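Local structure of SAM-dependent methyltransferase (Anabaena variabilis ATCC 29413, 3GGD) at residues L52-E57 against D125-M130; I61-G66 against Q147-L152; R106-D109 against E114-A117; T132-I137 against E143-S148. The protein probably transfers a methyl group from S-adenosyl-L-methionine to a substrate, and binds the product S-adenosyl-L-homocysteine. All blocks are in the same frame, centred on the assembly; numbering follows the deposited sequence. Where two conformers were deposited one is given.

Interaction 1: residues L52-E57 against D125-M130; sequences LLFNPE and DANIYM. With EDO (1,2-ethanediol), chain N.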
# COMPACT_ATOMS: atom_id res chain seq x y z
N LEU A 52 -5.84 -5.39 18.18
CA LEU A 52 -6.88 -5.65 19.14
C LEU A 52 -8.24 -5.41 18.50
O LEU A 52 -9.25 -5.66 19.13
CB LEU A 52 -6.74 -4.76 20.37
CG LEU A 52 -5.37 -4.82 21.06
CD1 LEU A 52 -5.36 -3.95 22.31
CD2 LEU A 52 -5.06 -6.26 21.42
N LEU A 53 -8.27 -4.92 17.25
CA LEU A 53 -9.56 -4.63 16.61
C LEU A 53 -9.95 -5.67 15.56
O LEU A 53 -11.09 -5.70 15.17
CB LEU A 53 -9.53 -3.24 15.96
CG LEU A 53 -9.24 -2.05 16.88
CD1 LEU A 53 -9.06 -0.73 16.12
CD2 LEU A 53 -10.32 -1.95 17.99
N PHE A 54 -9.03 -6.51 15.09
CA PHE A 54 -9.35 -7.48 14.04
C PHE A 54 -9.80 -8.81 14.64
O PHE A 54 -9.17 -9.31 15.54
CB PHE A 54 -8.08 -7.78 13.23
CG PHE A 54 -7.75 -6.78 12.13
CD1 PHE A 54 -8.27 -5.49 12.12
CD2 PHE A 54 -6.86 -7.14 11.12
CE1 PHE A 54 -7.92 -4.61 11.12
CE2 PHE A 54 -6.49 -6.23 10.11
CZ PHE A 54 -7.05 -4.98 10.11
N ASN A 55 -10.86 -9.42 14.11
CA ASN A 55 -11.16 -10.81 14.48
C ASN A 55 -10.14 -11.72 13.77
O ASN A 55 -10.15 -11.78 12.54
CB ASN A 55 -12.57 -11.19 14.03
CG ASN A 55 -12.84 -12.69 14.18
OD1 ASN A 55 -11.97 -13.50 14.60
ND2 ASN A 55 -14.01 -13.06 13.79
N PRO A 56 -9.30 -12.48 14.53
CA PRO A 56 -8.20 -13.23 13.87
C PRO A 56 -8.67 -14.55 13.21
O PRO A 56 -7.90 -15.16 12.39
CB PRO A 56 -7.22 -13.53 15.02
CG PRO A 56 -8.10 -13.59 16.23
CD PRO A 56 -9.35 -12.77 15.98
N GLU A 57 -9.91 -14.94 13.52
CA GLU A 57 -10.59 -16.05 12.82
C GLU A 57 -10.89 -15.75 11.32
O GLU A 57 -11.23 -16.66 10.57
CB GLU A 57 -11.90 -16.44 13.55
N ASP A 125 -15.57 -13.02 4.16
CA ASP A 125 -15.14 -11.72 4.61
C ASP A 125 -13.70 -11.84 5.11
O ASP A 125 -13.36 -12.78 5.81
CB ASP A 125 -15.98 -11.22 5.79
CG ASP A 125 -17.42 -10.87 5.43
OD1 ASP A 125 -17.82 -10.92 4.25
OD2 ASP A 125 -18.14 -10.51 6.38
N ALA A 126 -12.87 -10.86 4.78
CA ALA A 126 -11.44 -10.86 5.15
C ALA A 126 -11.11 -9.54 5.85
O ALA A 126 -11.71 -8.51 5.57
CB ALA A 126 -10.55 -11.00 3.91
N ASN A 127 -10.14 -9.59 6.75
CA ASN A 127 -9.54 -8.35 7.26
C ASN A 127 -8.51 -7.92 6.25
O ASN A 127 -8.04 -8.75 5.47
CB ASN A 127 -8.88 -8.58 8.60
CG ASN A 127 -9.87 -8.88 9.68
OD1 ASN A 127 -10.92 -8.24 9.74
ND2 ASN A 127 -9.55 -9.88 10.53
N ILE A 128 -8.19 -6.62 6.23
CA ILE A 128 -7.20 -6.09 5.27
C ILE A 128 -6.15 -5.22 5.93
O ILE A 128 -6.47 -4.34 6.75
CB ILE A 128 -7.84 -5.26 4.12
CG1 ILE A 128 -8.74 -6.13 3.25
CG2 ILE A 128 -6.75 -4.60 3.22
CD1 ILE A 128 -9.59 -5.37 2.22
N TYR A 129 -4.90 -5.51 5.59
CA TYR A 129 -3.76 -4.65 5.87
C TYR A 129 -3.32 -4.07 4.52
O TYR A 129 -3.06 -4.83 3.57
CB TYR A 129 -2.60 -5.45 6.47
CG TYR A 129 -1.31 -4.67 6.64
CD1 TYR A 129 -1.12 -3.84 7.72
CD2 TYR A 129 -0.28 -4.75 5.70
CE1 TYR A 129 0.09 -3.13 7.89
CE2 TYR A 129 0.93 -4.08 5.88
CZ TYR A 129 1.11 -3.26 6.97
OH TYR A 129 2.30 -2.55 7.16
N MSE A 130 -3.27 -2.75 4.43
CA MSE A 130 -2.81 -2.11 3.22
C MSE A 130 -1.83 -0.97 3.53
O MSE A 130 -2.18 0.04 4.15
CB MSE A 130 -3.99 -1.58 2.41
CG MSE A 130 -3.57 -1.04 1.05
SE MSE A 130 -5.18 -0.54 -0.05
CE MSE A 130 -5.61 0.96 0.90
C1 EDO N . -21.10 -11.64 5.54
O1 EDO N . -20.60 -11.43 6.86
C2 EDO N . -21.50 -10.30 4.91
O2 EDO N . -20.36 -9.69 4.23
O HOH W 1 -12.31 -8.12 12.00

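Interaction 2: residues I61-G66 against Q147-L152; sequences IDFACG and QSLRIL. With SAH (S-adenosyl-L-homocysteine), chain E.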
# COMPACT_ATOMS: atom_id res chain seq x y z
N ILE A 61 -5.87 -10.33 4.50
CA ILE A 61 -5.31 -9.97 3.22
C ILE A 61 -4.33 -8.82 3.38
O ILE A 61 -4.66 -7.81 4.00
CB ILE A 61 -6.41 -9.54 2.20
CG1 ILE A 61 -7.27 -10.77 1.79
CG2 ILE A 61 -5.78 -8.82 0.97
CD1 ILE A 61 -8.57 -10.40 0.97
N ASP A 62 -3.11 -9.01 2.85
CA ASP A 62 -2.11 -7.92 2.65
C ASP A 62 -2.38 -7.45 1.24
O ASP A 62 -2.01 -8.10 0.27
CB ASP A 62 -0.65 -8.40 2.78
CG ASP A 62 0.36 -7.26 2.74
OD1 ASP A 62 -0.01 -6.12 2.37
OD2 ASP A 62 1.55 -7.52 3.06
N PHE A 63 -3.15 -6.37 1.14
CA PHE A 63 -3.62 -5.87 -0.15
C PHE A 63 -2.54 -4.97 -0.78
O PHE A 63 -2.12 -4.00 -0.15
CB PHE A 63 -4.89 -5.03 0.01
CG PHE A 63 -5.53 -4.77 -1.29
CD1 PHE A 63 -5.04 -3.77 -2.11
CD2 PHE A 63 -6.50 -5.62 -1.77
CE1 PHE A 63 -5.56 -3.57 -3.37
CE2 PHE A 63 -7.04 -5.43 -3.05
CZ PHE A 63 -6.55 -4.42 -3.86
N ALA A 64 -2.10 -5.30 -2.01
CA ALA A 64 -0.99 -4.58 -2.68
C ALA A 64 0.31 -4.85 -1.89
O ALA A 64 1.04 -3.95 -1.46
CB ALA A 64 -1.29 -3.03 -2.86
N CYS A 65 0.55 -6.13 -1.66
CA CYS A 65 1.64 -6.59 -0.81
C CYS A 65 3.07 -6.40 -1.36
O CYS A 65 4.06 -6.63 -0.64
CB CYS A 65 1.42 -8.06 -0.48
SG CYS A 65 1.53 -9.15 -1.95
N GLY A 66 3.19 -6.04 -2.63
CA GLY A 66 4.52 -5.81 -3.22
C GLY A 66 5.37 -7.08 -3.12
O GLY A 66 4.88 -8.19 -3.39
N GLN A 147 -14.39 0.03 -4.41
CA GLN A 147 -15.32 -1.10 -4.69
C GLN A 147 -14.68 -2.46 -4.32
O GLN A 147 -15.26 -3.27 -3.58
CB GLN A 147 -15.76 -1.08 -6.14
CG GLN A 147 -16.66 0.11 -6.48
CD GLN A 147 -17.02 0.17 -7.96
OE1 GLN A 147 -17.33 1.22 -8.46
NE2 GLN A 147 -17.00 -0.93 -8.63
N SER A 148 -13.46 -2.70 -4.81
CA SER A 148 -12.76 -3.93 -4.51
C SER A 148 -12.62 -4.17 -3.02
O SER A 148 -12.87 -5.27 -2.52
CB SER A 148 -11.40 -3.95 -5.22
OG SER A 148 -11.55 -4.02 -6.64
N LEU A 149 -12.21 -3.15 -2.29
CA LEU A 149 -12.00 -3.26 -0.88
C LEU A 149 -13.29 -3.56 -0.12
O LEU A 149 -13.30 -4.37 0.79
CB LEU A 149 -11.28 -1.99 -0.35
CG LEU A 149 -9.85 -1.83 -0.91
CD1 LEU A 149 -9.26 -0.41 -0.67
CD2 LEU A 149 -8.81 -2.91 -0.39
N ARG A 150 -14.37 -2.88 -0.50
CA ARG A 150 -15.68 -3.04 0.09
C ARG A 150 -16.13 -4.51 -0.09
O ARG A 150 -16.67 -5.11 0.83
CB ARG A 150 -16.68 -2.08 -0.60
CG ARG A 150 -18.13 -2.27 -0.17
CD ARG A 150 -19.15 -1.35 -0.83
NE ARG A 150 -18.90 -0.01 -0.33
CZ ARG A 150 -18.17 0.93 -0.93
NH1 ARG A 150 -17.66 0.77 -2.16
NH2 ARG A 150 -17.96 2.07 -0.27
N ILE A 151 -15.90 -5.05 -1.28
CA ILE A 151 -16.25 -6.42 -1.59
C ILE A 151 -15.45 -7.40 -0.70
O ILE A 151 -16.03 -8.31 -0.08
CB ILE A 151 -15.99 -6.73 -3.07
CG1 ILE A 151 -16.98 -5.95 -3.97
CG2 ILE A 151 -16.09 -8.24 -3.34
CD1 ILE A 151 -16.58 -5.92 -5.48
N LEU A 152 -14.14 -7.19 -0.58
CA LEU A 152 -13.33 -8.12 0.22
C LEU A 152 -13.67 -8.13 1.74
O LEU A 152 -13.62 -9.20 2.41
CB LEU A 152 -11.85 -7.80 0.04
CG LEU A 152 -11.27 -8.03 -1.36
CD1 LEU A 152 -9.85 -7.42 -1.52
CD2 LEU A 152 -11.30 -9.55 -1.77
N SAH E . 2.33 -2.71 0.59
CA SAH E . 3.68 -2.93 0.02
CB SAH E . 3.89 -2.26 -1.36
CG SAH E . 3.65 -0.74 -1.50
SD SAH E . 4.04 -0.12 -3.15
C SAH E . 4.77 -2.47 0.97
O SAH E . 5.94 -2.92 0.86
OXT SAH E . 4.53 -1.63 1.84
C5' SAH E . 2.43 -0.14 -3.90
C4' SAH E . 2.01 -1.56 -4.36
O4' SAH E . 0.68 -1.51 -4.94
C3' SAH E . 2.87 -2.22 -5.46
O3' SAH E . 3.32 -3.52 -5.09
C2' SAH E . 1.95 -2.33 -6.66
O2' SAH E . 2.26 -3.37 -7.61
C1' SAH E . 0.58 -2.44 -6.00
N9 SAH E . -0.53 -2.11 -6.89
C8 SAH E . -0.56 -1.05 -7.75
N7 SAH E . -1.74 -1.01 -8.39
C5 SAH E . -2.47 -2.08 -7.94
C6 SAH E . -3.78 -2.63 -8.27
N6 SAH E . -4.48 -1.98 -9.23
N1 SAH E . -4.21 -3.75 -7.66
C2 SAH E . -3.43 -4.37 -6.73
N3 SAH E . -2.22 -3.91 -6.41
C4 SAH E . -1.69 -2.81 -6.99

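Interaction 3: residues R106-D109 against E114-A117; sequences RLLD and EQAA. With SAH (S-adenosyl-L-homocysteine), chain E; EDO (1,2-ethanediol), chain S; SO4 (sulfate ion), chain H.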
# COMPACT_ATOMS: atom_id res chain seq x y z
N ARG A 106 -1.33 -14.21 -4.49
CA ARG A 106 -2.25 -14.35 -5.60
C ARG A 106 -2.38 -13.03 -6.37
O ARG A 106 -2.41 -11.94 -5.77
CB ARG A 106 -3.59 -14.81 -5.05
CG ARG A 106 -4.69 -14.84 -6.04
CD ARG A 106 -5.76 -15.79 -5.53
NE ARG A 106 -6.95 -15.79 -6.38
CZ ARG A 106 -8.01 -16.56 -6.16
NH1 ARG A 106 -8.01 -17.39 -5.13
NH2 ARG A 106 -9.07 -16.47 -6.97
N LEU A 107 -2.45 -13.14 -7.69
CA LEU A 107 -2.60 -11.98 -8.55
C LEU A 107 -3.98 -11.41 -8.35
O LEU A 107 -4.95 -12.14 -8.24
CB LEU A 107 -2.44 -12.36 -10.03
CG LEU A 107 -1.03 -12.66 -10.57
CD1 LEU A 107 -1.16 -13.26 -11.95
CD2 LEU A 107 -0.15 -11.42 -10.59
N LEU A 108 -4.06 -10.09 -8.23
CA LEU A 108 -5.36 -9.40 -8.23
C LEU A 108 -5.16 -7.94 -8.58
O LEU A 108 -4.23 -7.28 -8.09
CB LEU A 108 -6.11 -9.53 -6.87
CG LEU A 108 -7.46 -8.77 -6.74
CD1 LEU A 108 -8.54 -9.60 -5.97
CD2 LEU A 108 -7.26 -7.44 -6.07
N ASP A 109 -6.06 -7.45 -9.41
CA ASP A 109 -6.09 -6.06 -9.79
C ASP A 109 -7.25 -5.36 -9.11
O ASP A 109 -8.41 -5.60 -9.46
CB ASP A 109 -6.21 -5.95 -11.34
CG ASP A 109 -6.04 -4.52 -11.86
OD1 ASP A 109 -6.24 -3.56 -11.07
OD2 ASP A 109 -5.66 -4.36 -13.04
N GLU A 114 -14.53 -7.30 -10.16
CA GLU A 114 -14.92 -8.69 -10.35
C GLU A 114 -13.87 -9.68 -9.78
O GLU A 114 -14.23 -10.77 -9.34
CB GLU A 114 -15.13 -8.96 -11.83
CG GLU A 114 -15.41 -10.42 -12.14
N GLN A 115 -12.60 -9.31 -9.79
CA GLN A 115 -11.57 -10.18 -9.23
C GLN A 115 -11.74 -10.27 -7.70
O GLN A 115 -11.63 -11.34 -7.11
CB GLN A 115 -10.19 -9.68 -9.64
CG GLN A 115 -10.00 -9.77 -11.16
CD GLN A 115 -8.62 -9.39 -11.65
OE1 GLN A 115 -7.67 -9.32 -10.87
NE2 GLN A 115 -8.50 -9.16 -12.95
N ALA A 116 -12.03 -9.14 -7.07
CA ALA A 116 -12.34 -9.15 -5.65
C ALA A 116 -13.58 -10.00 -5.34
O ALA A 116 -13.61 -10.72 -4.34
CB ALA A 116 -12.47 -7.67 -5.10
N ALA A 117 -14.62 -9.90 -6.18
CA ALA A 117 -15.80 -10.69 -6.02
C ALA A 117 -15.44 -12.19 -6.05
O ALA A 117 -15.97 -12.98 -5.27
CB ALA A 117 -16.89 -10.34 -7.15
N SAH E . 2.33 -2.71 0.59
CA SAH E . 3.68 -2.93 0.02
CB SAH E . 3.89 -2.26 -1.36
CG SAH E . 3.65 -0.74 -1.50
SD SAH E . 4.04 -0.12 -3.15
C SAH E . 4.77 -2.47 0.97
O SAH E . 5.94 -2.92 0.86
OXT SAH E . 4.53 -1.63 1.84
C5' SAH E . 2.43 -0.14 -3.90
C4' SAH E . 2.01 -1.56 -4.36
O4' SAH E . 0.68 -1.51 -4.94
C3' SAH E . 2.87 -2.22 -5.46
O3' SAH E . 3.32 -3.52 -5.09
C2' SAH E . 1.95 -2.33 -6.66
O2' SAH E . 2.26 -3.37 -7.61
C1' SAH E . 0.58 -2.44 -6.00
N9 SAH E . -0.53 -2.11 -6.89
C8 SAH E . -0.56 -1.05 -7.75
N7 SAH E . -1.74 -1.01 -8.39
C5 SAH E . -2.47 -2.08 -7.94
C6 SAH E . -3.78 -2.63 -8.27
N6 SAH E . -4.48 -1.98 -9.23
N1 SAH E . -4.21 -3.75 -7.66
C2 SAH E . -3.43 -4.37 -6.73
N3 SAH E . -2.22 -3.91 -6.41
C4 SAH E . -1.69 -2.81 -6.99
C1 EDO S . -9.38 -13.31 -8.67
O1 EDO S . -9.80 -14.28 -9.62
C2 EDO S . -8.00 -12.84 -9.13
O2 EDO S . -7.00 -13.46 -8.31
S SO4 H . -6.53 -18.07 -2.18
O1 SO4 H . -6.66 -18.67 -0.84
O2 SO4 H . -5.24 -17.41 -2.39
O3 SO4 H . -7.61 -17.11 -2.33
O4 SO4 H . -6.65 -19.11 -3.20
O HOH W 2 -10.45 -6.51 -7.34

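Interaction 4: residues T132-I137 against E143-S148; sequences TGFHHI and ELLGQS. With SAH (S-adenosyl-L-homocysteine), chain E.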
# COMPACT_ATOMS: atom_id res chain seq x y z
N THR A 132 0.39 1.76 1.82
CA THR A 132 0.55 2.58 0.64
C THR A 132 -0.00 1.94 -0.61
O THR A 132 0.68 1.80 -1.62
CB THR A 132 1.98 3.11 0.48
OG1 THR A 132 2.95 2.05 0.62
CG2 THR A 132 2.24 4.24 1.56
N GLY A 133 -1.27 1.56 -0.55
CA GLY A 133 -1.93 1.00 -1.72
C GLY A 133 -2.86 1.96 -2.42
O GLY A 133 -3.35 1.65 -3.50
N PHE A 134 -3.06 3.17 -1.88
CA PHE A 134 -4.08 4.07 -2.42
C PHE A 134 -3.57 5.42 -2.97
O PHE A 134 -4.08 5.93 -3.97
CB PHE A 134 -5.10 4.36 -1.31
CG PHE A 134 -6.57 4.16 -1.70
CD1 PHE A 134 -7.09 4.71 -2.84
CD2 PHE A 134 -7.43 3.48 -0.86
CE1 PHE A 134 -8.43 4.56 -3.17
CE2 PHE A 134 -8.78 3.31 -1.19
CZ PHE A 134 -9.27 3.85 -2.35
N HIS A 135 -2.57 6.00 -2.29
CA HIS A 135 -2.19 7.39 -2.56
C HIS A 135 -1.68 7.58 -3.99
O HIS A 135 -1.90 8.63 -4.59
CB HIS A 135 -1.14 7.86 -1.56
CG HIS A 135 0.21 7.27 -1.82
ND1 HIS A 135 1.14 7.88 -2.64
CD2 HIS A 135 0.78 6.11 -1.42
CE1 HIS A 135 2.22 7.12 -2.72
NE2 HIS A 135 2.02 6.03 -2.01
N HIS A 136 -1.04 6.55 -4.56
CA HIS A 136 -0.52 6.66 -5.93
C HIS A 136 -1.56 6.38 -7.01
O HIS A 136 -1.28 6.57 -8.21
CB HIS A 136 0.66 5.70 -6.11
CG HIS A 136 0.32 4.30 -5.73
ND1 HIS A 136 -0.40 3.46 -6.56
CD2 HIS A 136 0.57 3.60 -4.60
CE1 HIS A 136 -0.57 2.30 -5.95
NE2 HIS A 136 -0.01 2.37 -4.76
N ILE A 137 -2.75 5.89 -6.62
CA ILE A 137 -3.79 5.60 -7.60
C ILE A 137 -4.34 6.91 -8.18
O ILE A 137 -4.71 7.83 -7.44
CB ILE A 137 -4.94 4.74 -7.00
CG1 ILE A 137 -4.40 3.39 -6.47
CG2 ILE A 137 -6.09 4.51 -8.03
CD1 ILE A 137 -4.03 2.33 -7.53
N GLU A 143 -12.33 5.09 -7.07
CA GLU A 143 -13.60 4.50 -6.71
C GLU A 143 -13.59 2.99 -7.00
O GLU A 143 -14.17 2.24 -6.25
CB GLU A 143 -14.76 5.23 -7.42
CG GLU A 143 -16.12 4.47 -7.44
CD GLU A 143 -16.82 4.26 -6.05
OE1 GLU A 143 -16.43 4.88 -5.02
OE2 GLU A 143 -17.79 3.46 -6.01
N LEU A 144 -12.91 2.56 -8.06
CA LEU A 144 -12.81 1.15 -8.42
C LEU A 144 -12.09 0.39 -7.31
O LEU A 144 -12.52 -0.69 -6.89
CB LEU A 144 -12.09 1.00 -9.77
CG LEU A 144 -12.84 1.49 -11.02
CD1 LEU A 144 -11.90 1.61 -12.24
CD2 LEU A 144 -14.04 0.57 -11.37
N LEU A 145 -11.01 0.98 -6.79
CA LEU A 145 -10.28 0.31 -5.72
C LEU A 145 -11.19 0.26 -4.45
O LEU A 145 -11.23 -0.76 -3.73
CB LEU A 145 -8.95 1.02 -5.44
CG LEU A 145 -8.06 0.43 -4.33
CD1 LEU A 145 -7.81 -1.05 -4.53
CD2 LEU A 145 -6.72 1.21 -4.18
N GLY A 146 -11.89 1.36 -4.17
CA GLY A 146 -12.84 1.35 -3.04
C GLY A 146 -13.86 0.21 -3.20
O GLY A 146 -14.16 -0.49 -2.24
N GLN A 147 -14.39 0.03 -4.41
CA GLN A 147 -15.32 -1.10 -4.69
C GLN A 147 -14.68 -2.46 -4.32
O GLN A 147 -15.26 -3.27 -3.58
CB GLN A 147 -15.76 -1.08 -6.14
CG GLN A 147 -16.66 0.11 -6.48
CD GLN A 147 -17.02 0.17 -7.96
OE1 GLN A 147 -17.33 1.22 -8.46
NE2 GLN A 147 -17.00 -0.93 -8.63
N SER A 148 -13.46 -2.70 -4.81
CA SER A 148 -12.76 -3.93 -4.51
C SER A 148 -12.62 -4.17 -3.02
O SER A 148 -12.87 -5.27 -2.52
CB SER A 148 -11.40 -3.95 -5.22
OG SER A 148 -11.55 -4.02 -6.64
N SAH E . 2.33 -2.71 0.59
CA SAH E . 3.68 -2.93 0.02
CB SAH E . 3.89 -2.26 -1.36
CG SAH E . 3.65 -0.74 -1.50
SD SAH E . 4.04 -0.12 -3.15
C SAH E . 4.77 -2.47 0.97
O SAH E . 5.94 -2.92 0.86
OXT SAH E . 4.53 -1.63 1.84
C5' SAH E . 2.43 -0.14 -3.90
C4' SAH E . 2.01 -1.56 -4.36
O4' SAH E . 0.68 -1.51 -4.94
C3' SAH E . 2.87 -2.22 -5.46
O3' SAH E . 3.32 -3.52 -5.09
C2' SAH E . 1.95 -2.33 -6.66
O2' SAH E . 2.26 -3.37 -7.61
C1' SAH E . 0.58 -2.44 -6.00
N9 SAH E . -0.53 -2.11 -6.89
C8 SAH E . -0.56 -1.05 -7.75
N7 SAH E . -1.74 -1.01 -8.39
C5 SAH E . -2.47 -2.08 -7.94
C6 SAH E . -3.78 -2.63 -8.27
N6 SAH E . -4.48 -1.98 -9.23
N1 SAH E . -4.21 -3.75 -7.66
C2 SAH E . -3.43 -4.37 -6.73
N3 SAH E . -2.22 -3.91 -6.41
C4 SAH E . -1.69 -2.81 -6.99

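Interaction 1: residues L52-E57 against D125-M130
Phe54 and Asn55, in the connection that runs from helix 43-50 to strand 60-63, close over Asn127 at the start of strand 127-131, one of the parallel strands of the Rossmann-like methyltransferase sheet. The contact centres on a stack of ring and amide. The flat end of Asn127 lies over one face of the Phe54 ring, the two planes 27° apart, and the side chains run past each other in opposite directions. Within the stack, Phe54 CD2 and Asn127 CB come closest, at 3.5 Å. At the ring edge CZ of Phe54 comes to 3.5 Å from the backbone O of Ile128, near the ring plane. With CG anti to the carbonyl carbon (chi1 -68°), the amide of Asn127 reaches the loop backbone: ND2 gives a short but bent, weak hydrogen bond to Asn55 O (2.8 Å, 130° at the hydrogen). Its OD1 accepts from Ala158 N, and a water 2.7 Å from this OD1 also accepts from Asn55 N. The loop is shaped by an Asx turn, in which Glu57 N donates to Asn55 OD1 from above the carbonyl plane (2.7 Å). An alanine in place of Phe54 would remove the ring, and the amide of Asn127 would probably lose its stacking surface and become freer to turn away from Asn55 O. Around this pair the ring of Phe54 also meets Phe50, Leu60 and Ala158, so it packs at the starts of strands 60-63 and 158-164, while Ile128 turns its side chain to Leu149, Leu152 and Leu153 of helix 142-153.

Interaction 2: residues I61-G66 against Q147-L152
Ile61 and Phe63 of strand 60-63 meet Leu149 and Leu152 of helix 142-153 in a wholly apolar, buried strand-on-helix contact in the Rossmann-like methyltransferase core. The axes of the short segments 61-63 and 147-152 run antiparallel (177°) and come within 11.9 Å, a gap filled by side chains from both elements. Leu149 brings CD2 over one face of the Phe63 ring in a CH-pi contact, 3.9 Å from the centroid and 15° off the normal, displaced somewhat toward the rim. Leu152 comes to the same ring at its edge instead: CD1 is 3.8 Å from Phe63 CE2, and the two side chains cross at about a right angle. The other methyl of Leu152, CD2, meets Ile61 CD1 at 4.0 Å, so this leucine is shared between both strand residues. With CG anti to the backbone N (chi1 -168°), Phe63 turns its ring to the helix, one face to Leu149 and an edge to Leu152. Just beyond the strand the chain turns into the Ala64-Cys65-Gly66 loop, which fits the glycine-rich cofactor loop of class I methyltransferases. There Ala64 O accepts a hydrogen bond from the amino N of S-adenosyl-L-homocysteine (2.7 Å). Gly66 has positive phi, and a side chain on it would run into the CB of the ligand; its CA is already 3.2 Å from the ribose O3'. Gly66 N donates a hydrogen bond to OD2 of Asp85, whose OD1 is hydrogen-bonded to the ligand. Strand 60-63 is flanked in the sheet by strands 81-85 and 127-131, with Ile128 and Met130 packing beside Phe63, while Ile119 of helix 113-123 packs beside Leu152.

Interaction 3: residues R106-D109 against E114-A117
OD1 of Asp109 is gripped by two donors, the adenine amino group of S-adenosyl-L-homocysteine (N6, 3.0 Å) and the backbone N of Leu111, while Gln115 holds the backbone of the same residue from helix 113-123. Gln115 OE1 accepts from Asp109 N at 2.9 Å, and this bond is nearly straight at the hydrogen (163°). The donor sits 37° out of the plane of the amide, so it meets the oxygen from above. The glutamine reaches this point because its chain is extended beyond CG (chi2 -176°). The same OE1 lies 3.5 Å from Leu108 CA. Leu108 runs past Gln115 in the opposite direction and pushes CD1 against the first turns of the helix, 3.7 Å from Ala116 N, with the methyl of Ala116 more loosely beside it. A water joins the two segments again: it donates to Asp109 O at 3.1 Å and takes a weak bond from Ala116 N. At the far end Arg106 reaches out with a chain extended from CG to NE. Its NE donates to an ethanediol oxygen, O2, at 3.0 Å, and NH1 pairs with Glu122 and makes weak bonds to a sulfate; both small molecules probably come from the crystallisation liquor. Leu108 O lies 3.3 Å from C2 of the adenine, so backbone and carboxylate both line the base. This arrangement is consistent with Gln115 acting as a second-shell residue that helps to fix the backbone from which the Asp109 carboxylate offers an acceptor to the adenine amino group.

Interaction 4: residues T132-I137 against E143-S148
Leu145 of helix 142-153 packs into the loop that leaves strand 127-131, a beta-alpha connection of the Rossmann-like fold that holds a type I turn from Phe134 to Ile137. The apolar contacts converge on one methyl group. CD2 of Leu145 sits over the centre of the Phe134 ring in a CH-pi contact, 3.7 Å from the centroid and 10° off the normal. The same methyl meets Ile137 CG1 at 3.9 Å, the side chains crossing at about a right angle. Leu145 gets there with CG anti to its own backbone N (chi1 -180°). Replacing Phe134 by an alanine would strip the flat surface from under this methyl, and is likely to open a gap between loop and helix. Two van der Waals contacts involve backbone polar atoms: Leu145 CD2 touches the carbonyl Gly133 O at 3.5 Å, and Phe134 CZ lies 4.0 Å from Gly146 N, against the helix backbone. No hydrogen bond joins the two segments; the polar contacts hold the loop itself. Ile137 N donates to Phe134 O (3.0 Å) to close the turn, and the carboxylate of Glu163 on strand 158-164 accepts from the backbone N of Gly133, Phe134 and His135. On the ligand side His136, its ring meeting that of Trp19, gives a weak bond from NE2 to Thr132 O (3.3 Å). The same NE2 lies 3.6 Å from C5' of S-adenosyl-L-homocysteine.

Helix 142-153 ties interactions 2 and 4 together, since both use it and share Gln147 and Ser148; their centres are 9 Å apart. Phe63 stands where three contacts meet: its CE2 is 3.6 Å from Leu108 CD2 of interaction 3, and its CE1 is 3.6 Å from Leu145 CD1 of interaction 4. Interactions 1 and 2 join through the sheet, where Asn127 O lies 2.9 Å from Ile61 N. S-adenosyl-L-homocysteine is met by interaction 2 at its amino acid part and ribose, by interaction 3 at its adenine, and by interaction 4 along C5', with Thr132 and His136 also near the homocysteine chain and the base. The touching residues of interaction 1 stand back, the nearest atoms of the Ile128 side chain and the ligand being about 10 Å apart.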